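Local structure of biotin binding protein A (Gallus gallus, 2C1Q) at residues A[13-18]-A[36-41]; A[32-37]-A[68-73]; A[75-80]-A[101-106]; A[95-100]-A[120-125]. The protein binds biotin at one end of an eight-stranded antiparallel beta-barrel of the avidin family and assembles as a tetramer. All blocks are in the same frame, centred on the assembly; numbering follows the deposited sequence.

All four contacts border the same biotin. Interactions 1 and 2 meet on its ureido group, interaction 1 also holding the carboxylate, while interaction 3 lies at the tail and sulfur and interaction 4 at N1 and C6. Interaction 1 joins two loops at the barrel mouth, is only partly buried and works mainly through hydrogen bonds. Interaction 2, adjoining it and sharing Thr36, is buried and largely aromatic, tying strands 29-35 and 66-71, which are not neighbours in the sheet. Interactions 3 and 4 are ladders between adjacent strands, both using strand 93-102: the first frays among acidic residues; the second lies deeper, the side chains of one face (Leu95, Met97, Phe122) packing into the barrel core.

Interaction 1: A[13-18]-A[36-41]; sequences NELGSN and TAVTAT. With BTN (biotin), chain B.
The loops 13-18 and 36-41 meet without regular strand pairing, approaching most closely where the CA atoms of Ser17 and Thr36 lie 4.4 Å apart, and the first loop folds as a type I turn from Asn13 to Gly16. Ser17 OG takes the backbone N-H of Ala37 across the contact (3.1 Å) and gives its own proton to biotin O3 at 2.6 Å. Because that hydroxyl lies beside its own backbone N, anti to the carbonyl carbon (chi1 -69°), it can face the ligand and the second loop at once. Asn13 brings its ND2 to O3 as well, 2.8 Å away; its OD1 accepts Leu15 N, an Asx turn, and also Ser17 N, from opposite faces of the amide plane, which fixes the rotation of the group. In the avidin fold such loops line the mouth of the barrel, and here they bind both polar ends of the ligand. Thr36 OG1 receives the ureido N2 of biotin almost straight (174°) while donating to Val38 O in the carbonyl plane, on a lone pair. Farther along, Thr39 OG1 and Ala40 N both donate to biotin O12, the amide at 2.9 Å. Apolar contact is slight: Leu15 CD1 touches Val38 CG2 at 3.8 Å, over one face of the ureido ring, and Trp112 of a second subunit packs on both residues.

Interaction 2: A[32-37]-A[68-73]; sequences GSYQTA and FTVQWQ. With BTN (biotin), chain B.
Segments 32-37 and 68-73 are not hydrogen-bonded to each other: their nearest CA atoms, those of Tyr34 and Val70, are 7.2 Å apart, and side chains fill the interval. Tyr34 carries the contact: with CG anti to the backbone N (chi1 -156°), it runs inward past Val70, whose CG1 meets Tyr34 CB at 4.0 Å, and past Phe68. Its CD2 comes up near the plane of the Trp72 indole, 3.4 Å from CH2, and the two ring planes stand nearly perpendicular, at 89°. Thr36 reaches the same indole with its methyl, CG2 lying 3.7 Å from Trp72 CZ3. One face of the indole carries the aliphatic chain of biotin, with C10 toward the rim, and Val70 CG1 backs the opposite face. Trp72 NE1 bonds Thr79 OG1, which would restrict the turning of the indole. Tyr34 OH donates to biotin O3 at 2.6 Å, the oxygen lying at the ring edge. The apolar neighbours are consistent with a fixed tilt of the ring, with OH directed at the ureido oxygen; together with the hydroxyl of Ser17 and the amide of Asn13, that bond would draw negative charge onto O3.

Interaction 3: A[75-80]-A[101-106]; sequences ADSTTV and LREEVP. With BTN (biotin), chain B.
Ser77 holds OG between its backbone N and carbonyl carbon (chi1 62°), which directs the hydroxyl at the carboxylate of biotin, while Leu101, with CG anti to its backbone N (chi1 163°), brings CD1 against the Ser77 CB at 3.6 Å. Ser77 OG donates to biotin O11 over 2.7 Å. Leu101 CD1 also lies 3.4 Å from Thr79 OG1, the two side chains crossing at a slant; that oxygen is engaged by Trp72 NE1 and sits beside the biotin sulfur. Leu101 thus bridges Ser77 and Thr79 on the ligand side, and Trp112 of a second subunit packs on it. Thr78 and Arg102 form an antiparallel hydrogen-bonded pair, the bond from Arg102 N to Thr78 O measuring 2.8 Å, and Thr79 with Leu101 is the next, non-hydrogen-bonded pair. Thr78 and Arg102 send their side chains to the face turned from biotin, where the Thr78 hydroxyl bonds Thr65 of a third subunit. Beyond the ladder the chains fray, and Asp76 OD2 stands only 3.0 Å from Glu104 OE1, with the carboxylate planes nearly perpendicular. Such proximity could raise the pKa of one of them; Lys60 of the third subunit makes only a long, weak ion pair with Asp76. This is the open end of a beta hairpin in an avidin-type barrel, where Thr79, Leu101 and, just past the ladder, Ser77 line the pocket around the biotin tail.

Interaction 4: A[95-100]-A[120-125]; sequences LEMAWL and NVFTRV. With BTN (biotin), chain B.
Asn120 and Trp99 meet beside the bicyclic head of biotin. Asn120 OD1 accepts the ureido N1 at 2.7 Å in a nearly straight bond (172°), and biotin C6, in the thiophane ring, points into the face of the Trp99 indole, 3.4 Å above its centre. To get there the indole takes the crowded position between the backbone N and carbonyl carbon (chi1 57°), which brings NE1 obliquely to Asn120 OD1 at an angle too poor for a hydrogen bond. The second amide branch, ND2, is held by Glu14, so the orientation of Asn120 is set from behind. Further from the ligand, Met97 lays its sulfur obliquely by Phe122 in a Met-aromatic contact, SD to CE2 3.8 Å, and Leu95 packs CB against Phe122 CB. Glu96 and Val121 lie side by side on the other face, with a water within hydrogen-bonding reach of Glu96 OE1 and Asn120 O. The backbone positions most of these: Leu95 with Phe122 and Met97 with Asn120 are antiparallel hydrogen-bonded pairs, with Phe122 N 2.9 Å from Leu95 O, and Trp99 bonds Gly118. Two adjacent strands of an avidin barrel thus give one face to its apolar core and, at Asn120 and Trp99, to the biotin pocket.

Interaction 1: A[13-18]-A[36-41]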
# COMPACT_ATOMS: atom_id res chain seq x y z
N ASN A 13 -10.68 -0.18 -17.26
CA ASN A 13 -10.90 0.10 -15.84
C ASN A 13 -11.70 1.38 -15.63
O ASN A 13 -12.03 2.08 -16.60
CB ASN A 13 -9.59 0.01 -15.04
CG ASN A 13 -8.65 1.18 -15.28
OD1 ASN A 13 -9.07 2.20 -15.77
ND2 ASN A 13 -7.37 1.03 -14.91
N GLU A 14 -12.02 1.68 -14.37
CA GLU A 14 -12.85 2.82 -13.98
C GLU A 14 -12.22 4.15 -14.35
O GLU A 14 -12.93 5.17 -14.42
CB GLU A 14 -13.17 2.78 -12.47
CG GLU A 14 -12.00 3.23 -11.54
CD GLU A 14 -10.99 2.11 -11.20
OE1 GLU A 14 -10.85 1.13 -11.94
OE2 GLU A 14 -10.34 2.21 -10.15
N LEU A 15 -10.90 4.17 -14.57
CA LEU A 15 -10.21 5.39 -14.99
C LEU A 15 -10.31 5.56 -16.50
O LEU A 15 -9.90 6.58 -17.03
CB LEU A 15 -8.72 5.34 -14.63
CG LEU A 15 -8.36 5.30 -13.15
CD1 LEU A 15 -6.86 5.13 -12.95
CD2 LEU A 15 -8.87 6.54 -12.42
N GLY A 16 -10.82 4.53 -17.17
CA GLY A 16 -10.90 4.55 -18.63
C GLY A 16 -9.62 4.04 -19.29
O GLY A 16 -9.43 4.22 -20.49
N SER A 17 -8.75 3.40 -18.51
CA SER A 17 -7.57 2.76 -19.10
C SER A 17 -7.95 1.53 -19.88
O SER A 17 -8.90 0.82 -19.50
CB SER A 17 -6.56 2.38 -18.00
OG SER A 17 -6.00 3.54 -17.42
N ASN A 18 -7.20 1.24 -20.94
CA ASN A 18 -7.38 -0.01 -21.68
C ASN A 18 -6.18 -0.92 -21.52
O ASN A 18 -5.02 -0.47 -21.49
CB ASN A 18 -7.62 0.26 -23.18
CG ASN A 18 -8.88 1.04 -23.41
OD1 ASN A 18 -9.99 0.51 -23.31
ND2 ASN A 18 -8.73 2.34 -23.67
N THR A 36 -2.90 3.58 -20.58
CA THR A 36 -3.45 4.27 -19.42
C THR A 36 -4.13 5.53 -19.89
O THR A 36 -3.64 6.18 -20.79
CB THR A 36 -2.40 4.59 -18.35
OG1 THR A 36 -3.01 5.35 -17.30
CG2 THR A 36 -1.27 5.42 -18.91
N ALA A 37 -5.22 5.88 -19.23
CA ALA A 37 -5.92 7.12 -19.53
C ALA A 37 -5.31 8.27 -18.76
O ALA A 37 -5.56 9.42 -19.09
CB ALA A 37 -7.41 7.01 -19.19
N VAL A 38 -4.47 7.95 -17.77
CA VAL A 38 -3.96 8.96 -16.83
C VAL A 38 -2.45 8.81 -16.63
O VAL A 38 -1.87 7.73 -16.77
CB VAL A 38 -4.74 8.90 -15.46
CG1 VAL A 38 -6.25 9.29 -15.61
CG2 VAL A 38 -4.62 7.53 -14.84
N THR A 39 -1.80 9.90 -16.26
CA THR A 39 -0.40 9.80 -15.95
C THR A 39 -0.08 10.81 -14.87
O THR A 39 -0.81 11.78 -14.72
CB THR A 39 0.46 10.01 -17.20
OG1 THR A 39 1.84 9.98 -16.83
CG2 THR A 39 0.14 11.34 -17.89
N ALA A 40 0.97 10.56 -14.10
CA ALA A 40 1.44 11.52 -13.09
C ALA A 40 2.58 12.36 -13.63
O ALA A 40 3.12 13.21 -12.93
CB ALA A 40 1.88 10.79 -11.83
N THR A 41 2.94 12.12 -14.89
CA THR A 41 3.96 12.92 -15.55
C THR A 41 3.28 13.92 -16.44
O THR A 41 2.04 13.92 -16.57
CB THR A 41 4.88 12.07 -16.42
OG1 THR A 41 4.12 11.52 -17.50
CG2 THR A 41 5.52 10.94 -15.61
C11 BTN B . 3.28 7.25 -14.83
O11 BTN B . 4.46 7.38 -14.38
O12 BTN B . 2.45 8.14 -14.58
C10 BTN B . 2.89 6.06 -15.71
C9 BTN B . 1.38 5.99 -15.95
C8 BTN B . 0.80 5.18 -14.78
C7 BTN B . -0.72 5.09 -14.79
C2 BTN B . -1.23 4.45 -13.49
S1 BTN B . -0.78 2.82 -13.29
C6 BTN B . -2.05 2.65 -12.04
C5 BTN B . -3.22 3.53 -12.37
N1 BTN B . -4.15 2.69 -13.10
C3 BTN B . -4.18 3.06 -14.37
O3 BTN B . -4.99 2.41 -15.29
N2 BTN B . -3.35 4.08 -14.63
C4 BTN B . -2.75 4.54 -13.41

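Interaction 2: A[32-37]-A[68-73]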
# COMPACT_ATOMS: atom_id res chain seq x y z
N GLY A 32 1.25 -8.48 -23.08
CA GLY A 32 0.15 -7.69 -23.57
C GLY A 32 0.55 -6.25 -23.55
O GLY A 32 1.73 -5.92 -23.56
N SER A 33 -0.44 -5.38 -23.52
CA SER A 33 -0.14 -3.98 -23.50
C SER A 33 -1.20 -3.24 -22.73
O SER A 33 -2.33 -3.71 -22.55
CB SER A 33 -0.00 -3.43 -24.93
OG SER A 33 -1.23 -3.56 -25.60
N TYR A 34 -0.82 -2.05 -22.32
CA TYR A 34 -1.62 -1.25 -21.45
C TYR A 34 -1.65 0.15 -22.01
O TYR A 34 -0.61 0.76 -22.25
CB TYR A 34 -0.96 -1.20 -20.06
CG TYR A 34 -1.92 -0.91 -18.94
CD1 TYR A 34 -2.51 -1.95 -18.22
CD2 TYR A 34 -2.24 0.40 -18.59
CE1 TYR A 34 -3.41 -1.68 -17.16
CE2 TYR A 34 -3.13 0.67 -17.54
CZ TYR A 34 -3.71 -0.36 -16.86
OH TYR A 34 -4.58 -0.08 -15.85
N GLN A 35 -2.86 0.68 -22.15
CA GLN A 35 -3.05 2.09 -22.52
C GLN A 35 -3.70 2.87 -21.36
O GLN A 35 -4.91 2.81 -21.17
CB GLN A 35 -3.95 2.17 -23.75
CG GLN A 35 -4.22 3.60 -24.23
CD GLN A 35 -3.02 4.18 -24.92
OE1 GLN A 35 -2.32 3.48 -25.65
NE2 GLN A 35 -2.76 5.45 -24.68
N THR A 36 -2.90 3.58 -20.58
CA THR A 36 -3.45 4.27 -19.42
C THR A 36 -4.13 5.53 -19.89
O THR A 36 -3.64 6.18 -20.79
CB THR A 36 -2.40 4.59 -18.35
OG1 THR A 36 -3.01 5.35 -17.30
CG2 THR A 36 -1.27 5.42 -18.91
N ALA A 37 -5.22 5.88 -19.23
CA ALA A 37 -5.92 7.12 -19.53
C ALA A 37 -5.31 8.27 -18.76
O ALA A 37 -5.56 9.42 -19.09
CB ALA A 37 -7.41 7.01 -19.19
N PHE A 68 1.10 -8.55 -13.01
CA PHE A 68 1.97 -8.15 -14.11
C PHE A 68 2.69 -6.84 -13.86
O PHE A 68 2.31 -6.08 -12.98
CB PHE A 68 1.19 -8.06 -15.42
CG PHE A 68 0.00 -7.12 -15.38
CD1 PHE A 68 0.15 -5.80 -15.75
CD2 PHE A 68 -1.27 -7.58 -15.03
CE1 PHE A 68 -0.91 -4.92 -15.75
CE2 PHE A 68 -2.37 -6.69 -15.05
CZ PHE A 68 -2.19 -5.38 -15.38
N THR A 69 3.70 -6.60 -14.69
CA THR A 69 4.52 -5.42 -14.65
C THR A 69 4.26 -4.67 -15.95
O THR A 69 4.22 -5.27 -17.02
CB THR A 69 6.01 -5.83 -14.60
OG1 THR A 69 6.24 -6.69 -13.46
CG2 THR A 69 6.91 -4.63 -14.49
N VAL A 70 4.01 -3.37 -15.86
CA VAL A 70 3.90 -2.54 -17.05
C VAL A 70 5.19 -1.72 -17.15
O VAL A 70 5.59 -1.02 -16.21
CB VAL A 70 2.70 -1.56 -16.99
CG1 VAL A 70 2.64 -0.76 -18.28
CG2 VAL A 70 1.36 -2.32 -16.75
N GLN A 71 5.84 -1.83 -18.30
CA GLN A 71 7.03 -1.06 -18.60
C GLN A 71 6.62 0.18 -19.35
O GLN A 71 6.52 0.13 -20.58
CB GLN A 71 7.89 -1.92 -19.51
CG GLN A 71 9.29 -1.49 -19.70
CD GLN A 71 9.96 -2.35 -20.77
OE1 GLN A 71 9.54 -2.32 -21.94
NE2 GLN A 71 11.01 -3.10 -20.39
N TRP A 72 6.38 1.28 -18.65
CA TRP A 72 5.85 2.48 -19.33
C TRP A 72 6.79 3.01 -20.39
O TRP A 72 7.97 3.21 -20.13
CB TRP A 72 5.49 3.58 -18.32
CG TRP A 72 4.50 3.10 -17.30
CD1 TRP A 72 4.75 2.84 -15.98
CD2 TRP A 72 3.13 2.77 -17.53
NE1 TRP A 72 3.61 2.38 -15.37
CE2 TRP A 72 2.60 2.34 -16.29
CE3 TRP A 72 2.27 2.84 -18.65
CZ2 TRP A 72 1.27 1.94 -16.14
CZ3 TRP A 72 0.95 2.46 -18.50
CH2 TRP A 72 0.46 2.02 -17.24
N GLN A 73 6.26 3.27 -21.59
CA GLN A 73 7.14 3.70 -22.68
C GLN A 73 7.46 5.19 -22.73
O GLN A 73 8.31 5.63 -23.51
CB GLN A 73 6.64 3.18 -24.04
CG GLN A 73 6.82 1.69 -24.17
CD GLN A 73 8.26 1.23 -24.01
OE1 GLN A 73 9.14 1.67 -24.76
NE2 GLN A 73 8.51 0.34 -23.05
C11 BTN B . 3.28 7.25 -14.83
O11 BTN B . 4.46 7.38 -14.38
O12 BTN B . 2.45 8.14 -14.58
C10 BTN B . 2.89 6.06 -15.71
C9 BTN B . 1.38 5.99 -15.95
C8 BTN B . 0.80 5.18 -14.78
C7 BTN B . -0.72 5.09 -14.79
C2 BTN B . -1.23 4.45 -13.49
S1 BTN B . -0.78 2.82 -13.29
C6 BTN B . -2.05 2.65 -12.04
C5 BTN B . -3.22 3.53 -12.37
N1 BTN B . -4.15 2.69 -13.10
C3 BTN B . -4.18 3.06 -14.37
O3 BTN B . -4.99 2.41 -15.29
N2 BTN B . -3.35 4.08 -14.63
C4 BTN B . -2.75 4.54 -13.41

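Interaction 3: A[75-80]-A[101-106]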
# COMPACT_ATOMS: atom_id res chain seq x y z
N ALA A 75 7.61 7.11 -19.57
CA ALA A 75 7.87 7.53 -18.21
C ALA A 75 8.97 6.69 -17.62
O ALA A 75 9.12 5.53 -17.99
CB ALA A 75 6.60 7.41 -17.37
N ASP A 76 9.74 7.25 -16.69
CA ASP A 76 10.78 6.48 -16.01
C ASP A 76 10.25 5.48 -14.99
O ASP A 76 11.01 4.70 -14.42
CB ASP A 76 11.82 7.41 -15.39
CG ASP A 76 12.72 8.05 -16.44
OD1 ASP A 76 12.72 7.55 -17.59
OD2 ASP A 76 13.43 9.04 -16.11
N SER A 77 8.95 5.43 -14.82
CA SER A 77 8.35 4.62 -13.77
C SER A 77 8.04 3.18 -14.16
O SER A 77 8.24 2.77 -15.31
CB SER A 77 7.09 5.33 -13.35
OG SER A 77 6.23 5.37 -14.46
N THR A 78 7.56 2.40 -13.19
CA THR A 78 7.13 1.03 -13.41
C THR A 78 5.92 0.78 -12.52
O THR A 78 5.94 1.15 -11.36
CB THR A 78 8.26 0.02 -13.09
OG1 THR A 78 9.38 0.27 -13.96
CG2 THR A 78 7.81 -1.34 -13.34
N THR A 79 4.86 0.21 -13.07
CA THR A 79 3.72 -0.21 -12.26
C THR A 79 3.63 -1.71 -12.23
O THR A 79 3.85 -2.37 -13.25
CB THR A 79 2.37 0.33 -12.76
OG1 THR A 79 2.41 1.76 -12.80
CG2 THR A 79 1.24 -0.06 -11.78
N VAL A 80 3.24 -2.25 -11.07
CA VAL A 80 2.89 -3.67 -11.00
C VAL A 80 1.47 -3.78 -10.52
O VAL A 80 1.04 -2.99 -9.73
CB VAL A 80 3.83 -4.48 -10.07
CG1 VAL A 80 5.16 -4.59 -10.70
CG2 VAL A 80 3.90 -3.85 -8.66
N LEU A 101 2.83 2.02 -8.14
CA LEU A 101 3.51 2.76 -9.20
C LEU A 101 4.79 3.28 -8.61
O LEU A 101 4.76 4.02 -7.64
CB LEU A 101 2.63 3.91 -9.68
CG LEU A 101 3.27 5.06 -10.50
CD1 LEU A 101 3.99 4.56 -11.73
CD2 LEU A 101 2.15 6.03 -10.94
N ARG A 102 5.91 2.91 -9.21
CA ARG A 102 7.24 3.25 -8.68
C ARG A 102 7.90 4.25 -9.60
O ARG A 102 8.20 3.92 -10.74
CB ARG A 102 8.12 2.01 -8.64
CG ARG A 102 9.58 2.25 -8.13
CD ARG A 102 9.50 2.11 -6.70
NE ARG A 102 10.73 2.23 -5.94
CZ ARG A 102 10.85 1.60 -4.78
NH1 ARG A 102 9.85 0.80 -4.37
NH2 ARG A 102 11.93 1.73 -4.05
N GLU A 103 8.11 5.47 -9.11
CA GLU A 103 8.88 6.45 -9.86
C GLU A 103 10.38 6.29 -9.64
O GLU A 103 10.84 5.93 -8.56
CB GLU A 103 8.38 7.90 -9.60
CG GLU A 103 6.84 8.03 -9.85
CD GLU A 103 6.44 9.12 -10.84
OE1 GLU A 103 6.54 10.32 -10.46
OE2 GLU A 103 5.98 8.80 -11.99
N GLU A 104 11.15 6.53 -10.70
CA GLU A 104 12.60 6.49 -10.60
C GLU A 104 13.09 7.70 -9.81
O GLU A 104 12.67 8.82 -10.09
CB GLU A 104 13.23 6.45 -11.99
CG GLU A 104 14.75 6.21 -12.00
CD GLU A 104 15.37 6.41 -13.39
OE1 GLU A 104 14.88 7.25 -14.20
OE2 GLU A 104 16.36 5.71 -13.68
N VAL A 105 13.94 7.46 -8.81
CA VAL A 105 14.46 8.58 -8.02
C VAL A 105 15.99 8.75 -8.12
O VAL A 105 16.71 7.77 -8.30
CB VAL A 105 13.95 8.58 -6.54
CG1 VAL A 105 12.44 8.74 -6.48
CG2 VAL A 105 14.43 7.35 -5.81
N PRO A 106 16.48 10.00 -8.01
CA PRO A 106 17.92 10.25 -8.16
C PRO A 106 18.82 9.56 -7.12
O PRO A 106 19.88 9.06 -7.47
CB PRO A 106 18.03 11.78 -8.06
CG PRO A 106 16.85 12.21 -7.35
CD PRO A 106 15.75 11.25 -7.76
C11 BTN B . 3.28 7.25 -14.83
O11 BTN B . 4.46 7.38 -14.38
O12 BTN B . 2.45 8.14 -14.58
C10 BTN B . 2.89 6.06 -15.71
C9 BTN B . 1.38 5.99 -15.95
C8 BTN B . 0.80 5.18 -14.78
C7 BTN B . -0.72 5.09 -14.79
C2 BTN B . -1.23 4.45 -13.49
S1 BTN B . -0.78 2.82 -13.29
C6 BTN B . -2.05 2.65 -12.04
C5 BTN B . -3.22 3.53 -12.37
N1 BTN B . -4.15 2.69 -13.10
C3 BTN B . -4.18 3.06 -14.37
O3 BTN B . -4.99 2.41 -15.29
N2 BTN B . -3.35 4.08 -14.63
C4 BTN B . -2.75 4.54 -13.41

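Interaction 4: A[95-100]-A[120-125]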
# COMPACT_ATOMS: atom_id res chain seq x y z
N LEU A 95 -12.00 -7.90 -13.07
CA LEU A 95 -10.68 -8.02 -12.45
C LEU A 95 -10.54 -7.01 -11.31
O LEU A 95 -10.61 -5.80 -11.52
CB LEU A 95 -9.57 -7.78 -13.49
CG LEU A 95 -9.63 -8.56 -14.80
CD1 LEU A 95 -8.53 -8.07 -15.73
CD2 LEU A 95 -9.51 -10.06 -14.54
N GLU A 96 -10.36 -7.54 -10.10
CA GLU A 96 -10.04 -6.74 -8.91
C GLU A 96 -8.54 -6.70 -8.76
O GLU A 96 -7.90 -7.76 -8.57
CB GLU A 96 -10.66 -7.36 -7.65
CG GLU A 96 -12.16 -7.48 -7.66
CD GLU A 96 -12.88 -6.13 -7.57
OE1 GLU A 96 -12.28 -5.09 -7.13
OE2 GLU A 96 -14.07 -6.12 -7.94
N MET A 97 -7.98 -5.49 -8.82
CA MET A 97 -6.53 -5.30 -8.86
C MET A 97 -6.07 -4.26 -7.87
O MET A 97 -6.80 -3.34 -7.56
CB MET A 97 -6.06 -4.92 -10.26
CG MET A 97 -6.37 -6.01 -11.30
SD MET A 97 -5.21 -6.18 -12.63
CE MET A 97 -4.01 -7.34 -11.86
N ALA A 98 -4.88 -4.46 -7.34
CA ALA A 98 -4.21 -3.48 -6.51
C ALA A 98 -2.90 -3.30 -7.22
O ALA A 98 -2.43 -4.21 -7.93
CB ALA A 98 -4.00 -4.02 -5.07
N TRP A 99 -2.32 -2.11 -7.08
CA TRP A 99 -1.14 -1.75 -7.85
C TRP A 99 -0.20 -0.86 -7.08
O TRP A 99 -0.59 -0.20 -6.12
CB TRP A 99 -1.54 -1.09 -9.19
CG TRP A 99 -2.41 0.16 -9.08
CD1 TRP A 99 -3.76 0.24 -9.35
CD2 TRP A 99 -1.99 1.52 -8.74
NE1 TRP A 99 -4.20 1.55 -9.17
CE2 TRP A 99 -3.14 2.34 -8.80
CE3 TRP A 99 -0.75 2.10 -8.37
CZ2 TRP A 99 -3.10 3.71 -8.50
CZ3 TRP A 99 -0.71 3.46 -8.11
CH2 TRP A 99 -1.87 4.25 -8.16
N LEU A 100 1.06 -0.86 -7.51
CA LEU A 100 2.08 0.05 -6.99
C LEU A 100 2.75 0.70 -8.17
O LEU A 100 3.18 0.02 -9.10
CB LEU A 100 3.15 -0.70 -6.19
CG LEU A 100 2.74 -1.45 -4.92
CD1 LEU A 100 3.89 -2.35 -4.44
CD2 LEU A 100 2.28 -0.53 -3.81
N ASN A 120 -7.74 -0.86 -8.92
CA ASN A 120 -8.51 -0.67 -10.17
C ASN A 120 -9.51 -1.81 -10.30
O ASN A 120 -9.30 -2.88 -9.75
CB ASN A 120 -7.60 -0.64 -11.41
CG ASN A 120 -6.94 0.71 -11.64
OD1 ASN A 120 -5.80 0.79 -12.09
ND2 ASN A 120 -7.67 1.78 -11.37
N VAL A 121 -10.62 -1.57 -11.00
CA VAL A 121 -11.58 -2.64 -11.32
C VAL A 121 -11.70 -2.66 -12.83
O VAL A 121 -11.98 -1.63 -13.43
CB VAL A 121 -12.97 -2.43 -10.70
CG1 VAL A 121 -13.88 -3.69 -10.97
CG2 VAL A 121 -12.86 -2.23 -9.21
N PHE A 122 -11.43 -3.80 -13.45
CA PHE A 122 -11.50 -3.90 -14.91
C PHE A 122 -12.71 -4.73 -15.32
O PHE A 122 -13.02 -5.73 -14.69
CB PHE A 122 -10.26 -4.58 -15.52
CG PHE A 122 -8.98 -3.83 -15.33
CD1 PHE A 122 -8.39 -3.17 -16.40
CD2 PHE A 122 -8.34 -3.82 -14.11
CE1 PHE A 122 -7.18 -2.51 -16.24
CE2 PHE A 122 -7.17 -3.14 -13.94
CZ PHE A 122 -6.57 -2.50 -15.00
N THR A 123 -13.35 -4.32 -16.40
CA THR A 123 -14.33 -5.20 -17.02
C THR A 123 -13.97 -5.38 -18.50
O THR A 123 -13.20 -4.57 -19.07
CB THR A 123 -15.79 -4.69 -16.81
OG1 THR A 123 -15.89 -3.35 -17.28
CG2 THR A 123 -16.17 -4.72 -15.32
N ARG A 124 -14.47 -6.47 -19.09
CA ARG A 124 -14.16 -6.81 -20.48
C ARG A 124 -14.81 -5.82 -21.46
O ARG A 124 -16.00 -5.58 -21.34
CB ARG A 124 -14.63 -8.22 -20.76
CG ARG A 124 -13.87 -8.88 -21.84
CD ARG A 124 -14.40 -10.24 -22.12
NE ARG A 124 -13.90 -11.30 -21.24
CZ ARG A 124 -12.65 -11.77 -21.20
NH1 ARG A 124 -11.68 -11.24 -21.94
NH2 ARG A 124 -12.38 -12.76 -20.37
N VAL A 125 -14.05 -5.27 -22.40
CA VAL A 125 -14.60 -4.37 -23.45
C VAL A 125 -15.52 -5.15 -24.41
O VAL A 125 -15.17 -6.24 -24.89
CB VAL A 125 -13.48 -3.62 -24.26
CG1 VAL A 125 -14.06 -2.92 -25.51
CG2 VAL A 125 -12.77 -2.59 -23.39
C11 BTN B . 3.28 7.25 -14.83
O11 BTN B . 4.46 7.38 -14.38
O12 BTN B . 2.45 8.14 -14.58
C10 BTN B . 2.89 6.06 -15.71
C9 BTN B . 1.38 5.99 -15.95
C8 BTN B . 0.80 5.18 -14.78
C7 BTN B . -0.72 5.09 -14.79
C2 BTN B . -1.23 4.45 -13.49
S1 BTN B . -0.78 2.82 -13.29
C6 BTN B . -2.05 2.65 -12.04
C5 BTN B . -3.22 3.53 -12.37
N1 BTN B . -4.15 2.69 -13.10
C3 BTN B . -4.18 3.06 -14.37
O3 BTN B . -4.99 2.41 -15.29
N2 BTN B . -3.35 4.08 -14.63
C4 BTN B . -2.75 4.54 -13.41
O HOH W 1 -10.05 -3.65 -6.79